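Side-chain contacts in NAD dependent epimerase/dehydratase family (PDB 5Y1F), which binds NAD and probably catalyses, as a monomer, the oxidation of the 3-hydroxyl group of L-threonine: residues A90-L93 against S94-E98; P101-C104 against H105-Y109; A133-G136 against P137-K141. One frame throughout, in Å; residues are numbered along the deposited sequence. Where two conformers were deposited one is given.

Contact 1. Residues A90-L93 against S94-E98; sequences AAIL and SAAGE. With NAD (nicotinamide-adenine-dinucleotide), chain B.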
loop_
_atom_site.group_PDB
_atom_site.type_symbol
_atom_site.label_atom_id
_atom_site.label_comp_id
_atom_site.label_asym_id
_atom_site.label_seq_id
_atom_site.Cartn_x
_atom_site.Cartn_y
_atom_site.Cartn_z
ATOM N N ALA A 90 -5.411 7.097 -1.743
ATOM C CA ALA A 90 -6.328 6.881 -2.839
ATOM C C ALA A 90 -5.592 6.491 -4.105
ATOM O O ALA A 90 -4.615 7.130 -4.467
ATOM C CB ALA A 90 -7.127 8.130 -3.085
ATOM N N ALA A 91 -6.066 5.483 -4.794
ATOM C CA ALA A 91 -5.419 5.010 -6.017
ATOM C C ALA A 91 -6.280 3.948 -6.651
ATOM O O ALA A 91 -7.166 3.374 -6.020
ATOM C CB ALA A 91 -4.011 4.461 -5.747
ATOM N N ILE A 92 -5.974 3.669 -7.905
ATOM C CA ILE A 92 -6.401 2.475 -8.656
ATOM C C ILE A 92 -5.158 1.578 -8.765
ATOM O O ILE A 92 -4.080 2.054 -9.096
ATOM C CB ILE A 92 -6.912 2.901 -10.051
ATOM C CG1 ILE A 92 -8.101 3.871 -9.965
ATOM C CG2 ILE A 92 -7.209 1.684 -10.923
ATOM C CD1 ILE A 92 -9.332 3.273 -9.391
ATOM N N LEU A 93 -5.313 0.296 -8.451
ATOM C CA LEU A 93 -4.155 -0.584 -8.366
ATOM C C LEU A 93 -3.904 -1.341 -9.647
ATOM O O LEU A 93 -4.487 -1.055 -10.705
ATOM C CB LEU A 93 -4.250 -1.511 -7.147
ATOM C CG LEU A 93 -3.892 -0.836 -5.816
ATOM C CD1 LEU A 93 -4.702 0.418 -5.514
ATOM C CD2 LEU A 93 -3.987 -1.848 -4.688
ATOM N N SER A 94 -2.950 -2.262 -9.616
ATOM C CA SER A 94 -2.363 -2.748 -10.860
ATOM C C SER A 94 -3.343 -3.520 -11.741
ATOM O O SER A 94 -3.381 -3.324 -12.930
ATOM C CB SER A 94 -1.087 -3.561 -10.622
ATOM O OG SER A 94 -1.327 -4.683 -9.774
ATOM N N ALA A 95 -4.069 -4.461 -11.179
ATOM C CA ALA A 95 -4.977 -5.296 -11.977
ATOM C C ALA A 95 -6.114 -4.478 -12.548
ATOM O O ALA A 95 -6.385 -4.518 -13.734
ATOM C CB ALA A 95 -5.502 -6.465 -11.167
ATOM N N ALA A 96 -6.692 -3.612 -11.733
ATOM C CA ALA A 96 -7.753 -2.701 -12.185
ATOM C C ALA A 96 -7.214 -1.756 -13.246
ATOM O O ALA A 96 -7.923 -1.418 -14.193
ATOM C CB ALA A 96 -8.319 -1.909 -11.015
ATOM N N GLY A 97 -5.949 -1.341 -13.141
ATOM C CA GLY A 97 -5.369 -0.423 -14.051
ATOM C C GLY A 97 -5.080 -1.062 -15.384
ATOM O O GLY A 97 -5.146 -0.375 -16.420
ATOM N N GLU A 98 -4.792 -2.371 -15.425
ATOM C CA GLU A 98 -4.633 -3.039 -16.714
ATOM C C GLU A 98 -5.983 -3.097 -17.426
ATOM O O GLU A 98 -6.030 -3.009 -18.643
ATOM C CB GLU A 98 -4.043 -4.427 -16.555
ATOM C CG GLU A 98 -2.559 -4.452 -16.239
ATOM C CD GLU A 98 -1.727 -3.650 -17.211
ATOM O OE1 GLU A 98 -1.384 -4.174 -18.296
ATOM O OE2 GLU A 98 -1.324 -2.526 -16.926
HETATM P PA NAD B . -7.355 0.116 -2.069
HETATM O O1A NAD B . -7.785 -0.929 -1.024
HETATM O O2A NAD B . -7.886 -0.064 -3.507
HETATM O O5B NAD B . -7.809 1.558 -1.475
HETATM C C5B NAD B . -7.808 2.693 -2.315
HETATM C C4B NAD B . -8.992 3.540 -1.956
HETATM O O4B NAD B . -8.938 4.604 -2.922
HETATM C C3B NAD B . -10.330 2.840 -2.128
HETATM O O3B NAD B . -11.016 2.875 -0.898
HETATM C C2B NAD B . -11.034 3.656 -3.223
HETATM O O2B NAD B . -12.442 3.879 -3.027
HETATM C C1B NAD B . -10.274 4.967 -3.188
HETATM N N9A NAD B . -10.382 5.666 -4.484
HETATM C C8A NAD B . -10.367 5.114 -5.713
HETATM N N7A NAD B . -10.588 6.038 -6.647
HETATM C C5A NAD B . -10.788 7.177 -5.983
HETATM C C6A NAD B . -11.098 8.556 -6.381
HETATM N N6A NAD B . -11.250 8.892 -7.685
HETATM N N1A NAD B . -11.187 9.476 -5.425
HETATM C C2A NAD B . -11.084 9.148 -4.149
HETATM N N3A NAD B . -10.789 7.926 -3.707
HETATM C C4A NAD B . -10.640 6.940 -4.581
HETATM O O3 NAD B . -5.765 0.275 -2.156
HETATM P PN NAD B . -4.693 -0.062 -0.998
HETATM O O1N NAD B . -5.241 0.347 0.376
HETATM O O2N NAD B . -4.243 -1.502 -1.141
HETATM O O5D NAD B . -3.489 0.927 -1.435
HETATM C C5D NAD B . -3.394 2.199 -0.873
HETATM C C4D NAD B . -2.116 2.812 -1.460
HETATM O O4D NAD B . -0.996 1.914 -1.228
HETATM C C3D NAD B . -2.195 3.056 -2.951
HETATM O O3D NAD B . -1.335 4.180 -3.281
HETATM C C2D NAD B . -1.507 1.806 -3.531
HETATM O O2D NAD B . -0.956 2.078 -4.843
HETATM C C1D NAD B . -0.416 1.566 -2.472
HETATM N N1N NAD B . 0.051 0.164 -2.465
HETATM C C2N NAD B . -0.691 -0.863 -1.949
HETATM C C3N NAD B . -0.220 -2.156 -1.972
HETATM C C7N NAD B . -0.984 -3.331 -1.372
HETATM O O7N NAD B . -0.523 -4.435 -1.487
HETATM N N7N NAD B . -2.092 -3.120 -0.708
HETATM C C4N NAD B . 1.025 -2.413 -2.523
HETATM C C5N NAD B . 1.750 -1.375 -3.086
HETATM C C6N NAD B . 1.238 -0.093 -3.038
#
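I92 and A96 make the apolar part of this local contact, where an extended loop runs into the first turn of helix 94-99. The CG2 methyl of I92 touches CB of A96 at 3.8 Å. With chi1 at -60°, CG2 stands anti to the backbone N and is carried forward to the helix, while the longer branch goes the other way and brings CD1 to 4.1 Å from N7A of the NAD adenine. A branched residue suits this place because each arm has a separate neighbour; I92 also packs on helix 101-122.

The polar part is a single main-chain bond. G97 N donates to L93 O over 2.9 Å, somewhat bent at hydrogen (140°), and closes the first helical turn. L93 holds the N-cap position, yet its side chain is hydrocarbon and only its carbonyl takes part. G97 has no side chain to crowd L93 O, and its backbone N is what reaches that oxygen. S94 OG is bonded instead to T197 OG1, and E98 OE2 accepts from V155 N.

Van der Waals contacts with the cofactor form the third group. CB of A90 lies 3.7 Å from N3A of the adenine, and CB of A91 lies 3.6 Å from C3D of the nicotinamide-side ribose. In one of its two modelled conformers L93 brings CD1 to 3.5 Å from the bridging O3 of the pyrophosphate, a provisional contact. Small or apolar, these side chains wall the site without hydrogen-bonding NAD; such bonds come from groups like Q30 N, D52 OD1, Y156 OH and K160 NZ.

Contact 2. Residues P101-C104 against H105-Y109; sequences PELC and HDVNY. With NAD (nicotinamide-adenine-dinucleotide), chain B.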
loop_
_atom_site.group_PDB
_atom_site.type_symbol
_atom_site.label_atom_id
_atom_site.label_comp_id
_atom_site.label_asym_id
_atom_site.label_seq_id
_atom_site.Cartn_x
_atom_site.Cartn_y
_atom_site.Cartn_z
ATOM N N PRO A 101 -6.936 1.480 -18.234
ATOM C CA PRO A 101 -5.728 2.301 -18.151
ATOM C C PRO A 101 -6.021 3.777 -17.956
ATOM O O PRO A 101 -5.296 4.451 -17.248
ATOM C CB PRO A 101 -5.000 2.038 -19.481
ATOM C CG PRO A 101 -5.492 0.687 -19.900
ATOM C CD PRO A 101 -6.891 0.555 -19.387
ATOM N N GLU A 102 -7.072 4.309 -18.591
ATOM C CA GLU A 102 -7.335 5.720 -18.520
ATOM C C GLU A 102 -7.747 6.134 -17.121
ATOM O O GLU A 102 -7.291 7.172 -16.624
ATOM C CB GLU A 102 -8.454 6.094 -19.506
ATOM C CG GLU A 102 -8.040 5.985 -20.968
ATOM C CD GLU A 102 -6.781 6.759 -21.325
ATOM O OE1 GLU A 102 -5.736 6.119 -21.599
ATOM O OE2 GLU A 102 -6.842 8.009 -21.376
ATOM N N LEU A 103 -8.568 5.311 -16.499
ATOM C CA LEU A 103 -8.994 5.576 -15.135
ATOM C C LEU A 103 -7.790 5.557 -14.170
ATOM O O LEU A 103 -7.675 6.369 -13.280
ATOM C CB LEU A 103 -10.040 4.560 -14.691
ATOM C CG LEU A 103 -10.547 4.773 -13.262
ATOM C CD1 LEU A 103 -11.409 6.030 -13.175
ATOM C CD2 LEU A 103 -11.320 3.540 -12.801
ATOM N N CYS A 104 -6.928 4.567 -14.347
ATOM C CA CYS A 104 -5.751 4.444 -13.486
ATOM C C CYS A 104 -4.900 5.698 -13.605
ATOM O O CYS A 104 -4.474 6.246 -12.583
ATOM C CB CYS A 104 -4.976 3.217 -13.933
ATOM S SG CYS A 104 -3.539 2.816 -12.949
ATOM N N HIS A 105 -4.604 6.156 -14.819
ATOM C CA HIS A 105 -3.783 7.343 -14.951
ATOM C C HIS A 105 -4.466 8.540 -14.284
ATOM O O HIS A 105 -3.857 9.338 -13.609
ATOM C CB HIS A 105 -3.467 7.657 -16.420
ATOM C CG HIS A 105 -2.724 8.939 -16.600
ATOM N ND1 HIS A 105 -3.335 10.158 -16.812
ATOM C CD2 HIS A 105 -1.414 9.212 -16.407
ATOM C CE1 HIS A 105 -2.426 11.119 -16.755
ATOM N NE2 HIS A 105 -1.251 10.569 -16.548
ATOM N N ASP A 106 -5.755 8.722 -14.595
ATOM C CA ASP A 106 -6.485 9.866 -14.121
ATOM C C ASP A 106 -6.470 9.926 -12.599
ATOM O O ASP A 106 -6.030 10.920 -11.999
ATOM C CB ASP A 106 -7.892 9.827 -14.705
ATOM C CG ASP A 106 -8.736 11.069 -14.386
ATOM O OD1 ASP A 106 -8.200 12.114 -14.077
ATOM O OD2 ASP A 106 -9.995 10.908 -14.549
ATOM N N VAL A 107 -6.957 8.865 -11.964
ATOM C CA VAL A 107 -7.028 8.865 -10.516
ATOM C C VAL A 107 -5.638 8.966 -9.885
ATOM O O VAL A 107 -5.414 9.758 -8.965
ATOM C CB VAL A 107 -7.723 7.598 -10.003
ATOM C CG1 VAL A 107 -7.619 7.518 -8.494
ATOM C CG2 VAL A 107 -9.195 7.634 -10.406
ATOM N N ASN A 108 -4.675 8.170 -10.385
ATOM C CA ASN A 108 -3.372 8.134 -9.682
ATOM C C ASN A 108 -2.576 9.388 -9.938
ATOM O O ASN A 108 -2.068 10.007 -9.012
ATOM C CB ASN A 108 -2.580 6.893 -10.068
ATOM C CG ASN A 108 -3.200 5.617 -9.588
ATOM O OD1 ASN A 108 -4.283 5.632 -8.988
ATOM N ND2 ASN A 108 -2.531 4.494 -9.824
ATOM N N TYR A 109 -2.447 9.782 -11.195
ATOM C CA TYR A 109 -1.609 10.929 -11.492
ATOM C C TYR A 109 -2.274 12.245 -11.166
ATOM O O TYR A 109 -1.687 13.078 -10.486
ATOM C CB TYR A 109 -1.086 10.863 -12.927
ATOM C CG TYR A 109 -0.051 11.932 -13.191
ATOM C CD1 TYR A 109 1.271 11.800 -12.770
ATOM C CD2 TYR A 109 -0.452 13.152 -13.719
ATOM C CE1 TYR A 109 2.197 12.823 -13.019
ATOM C CE2 TYR A 109 0.456 14.177 -13.940
ATOM C CZ TYR A 109 1.755 13.991 -13.601
ATOM O OH TYR A 109 2.661 15.020 -13.827
HETATM P PA NAD B . -7.355 0.116 -2.069
HETATM O O1A NAD B . -7.785 -0.929 -1.024
HETATM O O2A NAD B . -7.886 -0.064 -3.507
HETATM O O5B NAD B . -7.809 1.558 -1.475
HETATM C C5B NAD B . -7.808 2.693 -2.315
HETATM C C4B NAD B . -8.992 3.540 -1.956
HETATM O O4B NAD B . -8.938 4.604 -2.922
HETATM C C3B NAD B . -10.330 2.840 -2.128
HETATM O O3B NAD B . -11.016 2.875 -0.898
HETATM C C2B NAD B . -11.034 3.656 -3.223
HETATM O O2B NAD B . -12.442 3.879 -3.027
HETATM C C1B NAD B . -10.274 4.967 -3.188
HETATM N N9A NAD B . -10.382 5.666 -4.484
HETATM C C8A NAD B . -10.367 5.114 -5.713
HETATM N N7A NAD B . -10.588 6.038 -6.647
HETATM C C5A NAD B . -10.788 7.177 -5.983
HETATM C C6A NAD B . -11.098 8.556 -6.381
HETATM N N6A NAD B . -11.250 8.892 -7.685
HETATM N N1A NAD B . -11.187 9.476 -5.425
HETATM C C2A NAD B . -11.084 9.148 -4.149
HETATM N N3A NAD B . -10.789 7.926 -3.707
HETATM C C4A NAD B . -10.640 6.940 -4.581
HETATM O O3 NAD B . -5.765 0.275 -2.156
HETATM P PN NAD B . -4.693 -0.062 -0.998
HETATM O O1N NAD B . -5.241 0.347 0.376
HETATM O O2N NAD B . -4.243 -1.502 -1.141
HETATM O O5D NAD B . -3.489 0.927 -1.435
HETATM C C5D NAD B . -3.394 2.199 -0.873
HETATM C C4D NAD B . -2.116 2.812 -1.460
HETATM O O4D NAD B . -0.996 1.914 -1.228
HETATM C C3D NAD B . -2.195 3.056 -2.951
HETATM O O3D NAD B . -1.335 4.180 -3.281
HETATM C C2D NAD B . -1.507 1.806 -3.531
HETATM O O2D NAD B . -0.956 2.078 -4.843
HETATM C C1D NAD B . -0.416 1.566 -2.472
HETATM N N1N NAD B . 0.051 0.164 -2.465
HETATM C C2N NAD B . -0.691 -0.863 -1.949
HETATM C C3N NAD B . -0.220 -2.156 -1.972
HETATM C C7N NAD B . -0.984 -3.331 -1.372
HETATM O O7N NAD B . -0.523 -4.435 -1.487
HETATM N N7N NAD B . -2.092 -3.120 -0.708
HETATM C C4N NAD B . 1.025 -2.413 -2.523
HETATM C C5N NAD B . 1.750 -1.375 -3.086
HETATM C C6N NAD B . 1.238 -0.093 -3.038
HETATM O O HOH W 1 -6.401 9.450 -17.935
#
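The imidazole of H105, linked loosely to E102 O through a water, carries CB of Y109 on one face, 3.6 Å above the plane and displaced toward the ring's rim. The water donates to E102 O at 2.8 Å and makes a weak bond of 3.3 Å with H105 ND1. A second flat group, the amide of N108, sets ND2 3.7 Å from SG of C104; its polar atoms are used by I92 N and T159 OG1, which fix its rotation. The carboxylate of D106 turns to R69, in a salt bridge through OD2.

Beneath these side chains run four successive i to i+4 backbone bonds, from P101 O to H105 N through C104 O to N108 N. They open helix 101-122, the crossover between parallel strands 83-88 and 125-131 of the Rossmann-type domain; P101 suits the first turn, which needs no N-H from it.

L103 and V107 lie side by side and point the same way, CD1 meeting CG2 at 3.9 Å. Of the two, V107 reaches the adenine: chi1 of 172° sets CG1 anti to the backbone N and CG2 anti to the carbonyl carbon, bringing CG2 to 3.6 Å from N6A and CG1 to 3.8 Å from N7A.

Contact 3. Residues A133-G136 against P137-K141; sequences AVFG and PDVPK
V139 folds back over G136, its CG2 methyl resting 3.4 Å from G136 O and 4.3 Å from CD1 of F135, which it meets obliquely. V139 N also makes a long, weak but nearly straight hydrogen bond to G136 O (3.4 Å, 168° at hydrogen), the closure of a type I beta turn from G136 to V139. P137 suits the second place of the turn, its ring holding phi near the value needed, and D138 suits the third, its short carboxylate accepting from the water held by G136 N.

Two waters bridge parts of the bend. One accepts from G136 N at 2.9 Å and donates to D138 OD1 at 2.7 Å; the aspartate reaches it because chi1 of 61° turns the carboxylate back over its own backbone. The other lies 2.9 Å from G136 O and near P140 O, though it has more acceptors around it than protons to give.

Further out, the F135 ring has CG2 of V134 over the centre of one face, 3.8 Å above the plane, and also packs on T144, V148, L150 and R182. K141 is pinned by D289 O and W291 O through its NZ. This is a tight turn in the loop between strand 125-131 and helix 155-174, which bears Y156 and K160, matching the Tyr-x-x-x-Lys signature of short-chain dehydrogenases.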
loop_
_atom_site.group_PDB
_atom_site.type_symbol
_atom_site.label_atom_id
_atom_site.label_comp_id
_atom_site.label_asym_id
_atom_site.label_seq_id
_atom_site.Cartn_x
_atom_site.Cartn_y
_atom_site.Cartn_z
ATOM N N ALA A 133 5.700 -2.280 -8.133
ATOM C CA ALA A 133 5.324 -2.281 -9.547
ATOM C C ALA A 133 6.128 -1.254 -10.354
ATOM O O ALA A 133 6.018 -1.257 -11.558
ATOM C CB ALA A 133 3.841 -1.994 -9.668
ATOM N N VAL A 134 6.951 -0.398 -9.730
ATOM C CA VAL A 134 7.810 0.447 -10.526
ATOM C C VAL A 134 8.867 -0.320 -11.279
ATOM O O VAL A 134 9.463 0.223 -12.208
ATOM C CB VAL A 134 8.488 1.545 -9.663
ATOM C CG1 VAL A 134 7.493 2.528 -9.102
ATOM C CG2 VAL A 134 9.413 1.001 -8.599
ATOM N N PHE A 135 9.168 -1.541 -10.862
ATOM C CA PHE A 135 10.243 -2.326 -11.463
ATOM C C PHE A 135 9.736 -3.193 -12.591
ATOM O O PHE A 135 8.604 -3.718 -12.560
ATOM C CB PHE A 135 10.896 -3.224 -10.423
ATOM C CG PHE A 135 11.482 -2.464 -9.250
ATOM C CD1 PHE A 135 12.472 -1.539 -9.460
ATOM C CD2 PHE A 135 11.009 -2.660 -7.955
ATOM C CE1 PHE A 135 13.061 -0.874 -8.336
ATOM C CE2 PHE A 135 11.572 -1.979 -6.871
ATOM C CZ PHE A 135 12.587 -1.107 -7.062
ATOM N N GLY A 136 10.593 -3.364 -13.588
ATOM C CA GLY A 136 10.346 -4.320 -14.662
ATOM C C GLY A 136 11.457 -5.323 -14.806
ATOM O O GLY A 136 12.403 -5.309 -14.056
ATOM N N PRO A 137 11.346 -6.243 -15.795
ATOM C CA PRO A 137 12.265 -7.375 -15.858
ATOM C C PRO A 137 13.642 -7.040 -16.399
ATOM O O PRO A 137 14.465 -7.936 -16.537
ATOM C CB PRO A 137 11.586 -8.352 -16.815
ATOM C CG PRO A 137 10.502 -7.626 -17.453
ATOM C CD PRO A 137 10.176 -6.412 -16.667
ATOM N N ASP A 138 13.916 -5.803 -16.689
ATOM C CA ASP A 138 15.240 -5.347 -17.178
ATOM C C ASP A 138 16.183 -5.117 -16.022
ATOM O O ASP A 138 17.406 -4.905 -16.242
ATOM C CB ASP A 138 15.080 -4.021 -17.965
ATOM C CG ASP A 138 14.527 -2.890 -17.142
ATOM O OD1 ASP A 138 13.444 -3.060 -16.542
ATOM O OD2 ASP A 138 15.114 -1.753 -17.181
ATOM N N VAL A 139 15.711 -5.181 -14.787
ATOM C CA VAL A 139 16.577 -5.022 -13.633
ATOM C C VAL A 139 16.488 -6.305 -12.805
ATOM O O VAL A 139 15.633 -7.159 -13.071
ATOM C CB VAL A 139 16.216 -3.735 -12.839
ATOM C CG1 VAL A 139 16.266 -2.507 -13.721
ATOM C CG2 VAL A 139 14.870 -3.865 -12.131
ATOM N N PRO A 140 17.331 -6.459 -11.788
ATOM C CA PRO A 140 17.382 -7.736 -11.087
ATOM C C PRO A 140 16.024 -8.127 -10.515
ATOM O O PRO A 140 15.308 -7.264 -9.973
ATOM C CB PRO A 140 18.407 -7.492 -9.966
ATOM C CG PRO A 140 19.316 -6.464 -10.569
ATOM C CD PRO A 140 18.418 -5.551 -11.351
ATOM N N LYS A 141 15.721 -9.421 -10.569
ATOM C CA LYS A 141 14.535 -9.953 -9.926
ATOM C C LYS A 141 14.769 -10.207 -8.446
ATOM O O LYS A 141 13.855 -10.191 -7.613
ATOM C CB LYS A 141 14.150 -11.301 -10.544
ATOM C CG LYS A 141 13.868 -11.327 -12.035
ATOM C CD LYS A 141 12.476 -10.804 -12.237
ATOM C CE LYS A 141 11.741 -11.418 -13.418
ATOM N NZ LYS A 141 10.318 -11.009 -13.267
HETATM O O HOH W 2 12.707 -1.567 -14.357
HETATM O O HOH W 3 12.768 -6.726 -11.604
#

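Contacts 1 and 2 are near neighbours, their centres 8 Å apart, and both touch NAD. CA of G97 packs 3.7 Å from CB of C104, an approach probably eased by G97 lacking a side chain. CG1 of I92 likewise lies 3.7 Å from CB of V107, so the loop, along riboses, pyrophosphate and adenine, and the helix, at the adenine, form one wall of the pocket. Contact 3 is centred about 18 Å from contact 1 and about 21 Å from contact 2, though the nearest atoms of contacts 1 and 3 are about 5 Å apart, without touching. Its F135 side chain is about 11 Å from NAD, yet A133 and S94 both touch Y156.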